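Local coordinates for DegV family protein (Eubacterium eligens, PDB 3FDJ) that is of unknown function but probably binds a fatty acid, as characterised members of the DegV family do, at residues C229-E234 / L261-A266. Numbering follows the deposited sequence.
Sequences CHVENE and LCSYYA
Val231, in the turn that leaves strand 226-230, comes up against one side of helix 260-266, and its CA lies 5.5 Å from that of Ser263. The CB of Val231 points toward the helix, and both of its methyls do the touching. CG2 sits over the backbone of the helix, 3.8 Å from Ser263 CA. It also meets the methyl of the next turn, with Ala266 CB at 3.9 Å. The carbonyl of Cys262 is a more distant neighbour of the same methyl. CG1 lies against the side chain of Ser263, 3.8 Å from OG and 3.9 Å from CB. A chi1 of -174° sends CG1 to this CB-OG end and leaves CG2 to reach Ser263 CA and Ala266. Ser263 OG stands beside its own backbone N (chi1 -66°) and hydrogen-bonds to the carbonyl of Gly259, one turn back. The hydroxyl therefore has a polar partner where it meets the valine methyl. Leu48 of helix 44-52 also packs on Val231, and Ile44 of that helix touches Ser263.

Beyond Val231 the chain turns away from the helix. There Asn233 N donates to His230 ND1 at 3.0 Å, 31° out of the ring plane. This bond ties the turn back to the end of the strand. Asn233 is the N-cap of helix 234-248, and its ND2 bonds to the carbonyl of Gly269, just past helix 260-266. The contact thus joins the turn between strand 226-230 and helix 234-248 to the short helix between strands 253-257 and 271-276. The side chain of Cys262 is about 4 Å from a bound hexaethylene glycol, probably from the crystallisation liquor, which may mark a pocket beside this helix. The two segments meet by van der Waals contact alone, valine methyls on the helix surface, while neighbouring bonds fix their positions.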
loop_
_atom_site.group_PDB
_atom_site.type_symbol
_atom_site.label_atom_id
_atom_site.label_comp_id
_atom_site.label_asym_id
_atom_site.label_seq_id
_atom_site.Cartn_x
_atom_site.Cartn_y
_atom_site.Cartn_z
ATOM N N CYS A 229 -7.981 0.485 3.542
ATOM C CA CYS A 229 -7.345 0.015 4.763
ATOM C C CYS A 229 -7.324 1.135 5.800
ATOM O O CYS A 229 -7.431 2.329 5.466
ATOM C CB CYS A 229 -5.952 -0.588 4.525
ATOM S SG CYS A 229 -4.737 0.597 4.319
ATOM N N HIS A 230 -7.289 0.736 7.067
ATOM C CA HIS A 230 -7.326 1.639 8.178
ATOM C C HIS A 230 -6.383 1.190 9.271
ATOM O O HIS A 230 -6.080 -0.003 9.409
ATOM C CB HIS A 230 -8.751 1.765 8.732
ATOM C CG HIS A 230 -9.254 0.513 9.359
ATOM N ND1 HIS A 230 -9.005 0.190 10.677
ATOM C CD2 HIS A 230 -9.928 -0.535 8.833
ATOM C CE1 HIS A 230 -9.535 -0.990 10.939
ATOM N NE2 HIS A 230 -10.102 -1.452 9.837
ATOM N N VAL A 231 -5.929 2.159 10.047
ATOM C CA VAL A 231 -5.080 1.935 11.201
ATOM C C VAL A 231 -5.924 2.255 12.421
ATOM O O VAL A 231 -6.018 3.424 12.840
ATOM C CB VAL A 231 -3.861 2.856 11.202
ATOM C CG1 VAL A 231 -2.932 2.470 12.366
ATOM C CG2 VAL A 231 -3.140 2.817 9.847
ATOM N N GLU A 232 -6.536 1.221 12.969
ATOM C CA GLU A 232 -7.422 1.331 14.147
ATOM C C GLU A 232 -8.475 2.408 13.931
ATOM O O GLU A 232 -8.755 3.212 14.813
ATOM C CB GLU A 232 -6.585 1.560 15.415
ATOM C CG GLU A 232 -5.564 0.437 15.598
ATOM C CD GLU A 232 -4.968 0.345 16.996
ATOM O OE1 GLU A 232 -4.984 1.350 17.741
ATOM O OE2 GLU A 232 -4.473 -0.748 17.337
ATOM N N ASN A 233 -9.054 2.425 12.734
ATOM C CA ASN A 233 -10.164 3.299 12.448
ATOM C C ASN A 233 -11.169 2.636 11.530
ATOM O O ASN A 233 -11.496 3.134 10.464
ATOM C CB ASN A 233 -9.679 4.611 11.875
ATOM C CG ASN A 233 -10.670 5.720 12.083
ATOM O OD1 ASN A 233 -11.790 5.469 12.546
ATOM N ND2 ASN A 233 -10.264 6.957 11.788
ATOM N N GLU A 234 -11.685 1.491 11.987
ATOM C CA GLU A 234 -12.705 0.780 11.226
ATOM C C GLU A 234 -13.962 1.637 11.057
ATOM O O GLU A 234 -14.632 1.563 10.023
ATOM C CB GLU A 234 -13.019 -0.537 11.913
ATOM C CG GLU A 234 -13.835 -1.497 11.105
ATOM C CD GLU A 234 -14.004 -2.804 11.831
ATOM O OE1 GLU A 234 -13.017 -3.282 12.462
ATOM O OE2 GLU A 234 -15.124 -3.340 11.806
ATOM N N LEU A 261 3.837 -1.827 8.263
ATOM C CA LEU A 261 4.491 -0.725 7.568
ATOM C C LEU A 261 3.515 0.412 7.338
ATOM O O LEU A 261 3.798 1.575 7.648
ATOM C CB LEU A 261 5.041 -1.222 6.223
ATOM C CG LEU A 261 5.934 -0.271 5.413
ATOM C CD1 LEU A 261 5.131 0.812 4.714
ATOM C CD2 LEU A 261 7.041 0.326 6.320
ATOM N N CYS A 262 2.352 0.098 6.784
ATOM C CA CYS A 262 1.346 1.127 6.574
ATOM C C CYS A 262 0.838 1.709 7.897
ATOM O O CYS A 262 0.574 2.902 7.968
ATOM C CB CYS A 262 0.200 0.645 5.690
ATOM S SG CYS A 262 0.710 0.470 3.909
ATOM N N SER A 263 0.765 0.907 8.949
ATOM C CA SER A 263 0.350 1.415 10.275
ATOM C C SER A 263 1.381 2.396 10.820
ATOM O O SER A 263 1.016 3.419 11.381
ATOM C CB SER A 263 0.088 0.275 11.265
ATOM O OG SER A 263 -1.038 -0.513 10.867
ATOM N N TYR A 264 2.662 2.114 10.591
ATOM C CA TYR A 264 3.728 3.013 11.035
ATOM C C TYR A 264 3.631 4.391 10.351
ATOM O O TYR A 264 3.688 5.412 11.025
ATOM C CB TYR A 264 5.114 2.373 10.816
ATOM C CG TYR A 264 6.259 3.292 11.127
ATOM C CD1 TYR A 264 6.643 3.507 12.446
ATOM C CD2 TYR A 264 6.937 3.979 10.124
ATOM C CE1 TYR A 264 7.659 4.388 12.761
ATOM C CE2 TYR A 264 7.998 4.864 10.442
ATOM C CZ TYR A 264 8.344 5.055 11.762
ATOM O OH TYR A 264 9.351 5.913 12.126
ATOM N N TYR A 265 3.482 4.402 9.031
ATOM C CA TYR A 265 3.527 5.644 8.263
ATOM C C TYR A 265 2.193 6.380 8.174
ATOM O O TYR A 265 2.178 7.616 8.122
ATOM C CB TYR A 265 4.108 5.388 6.868
ATOM C CG TYR A 265 5.618 5.320 6.854
ATOM C CD1 TYR A 265 6.385 6.427 7.251
ATOM C CD2 TYR A 265 6.298 4.150 6.474
ATOM C CE1 TYR A 265 7.779 6.374 7.253
ATOM C CE2 TYR A 265 7.688 4.104 6.464
ATOM C CZ TYR A 265 8.415 5.214 6.842
ATOM O OH TYR A 265 9.789 5.171 6.872
ATOM N N ALA A 266 1.081 5.651 8.153
ATOM C CA ALA A 266 -0.249 6.297 8.167
ATOM C C ALA A 266 -0.679 6.744 9.561
ATOM O O ALA A 266 -1.456 7.693 9.705
ATOM C CB ALA A 266 -1.310 5.398 7.535
#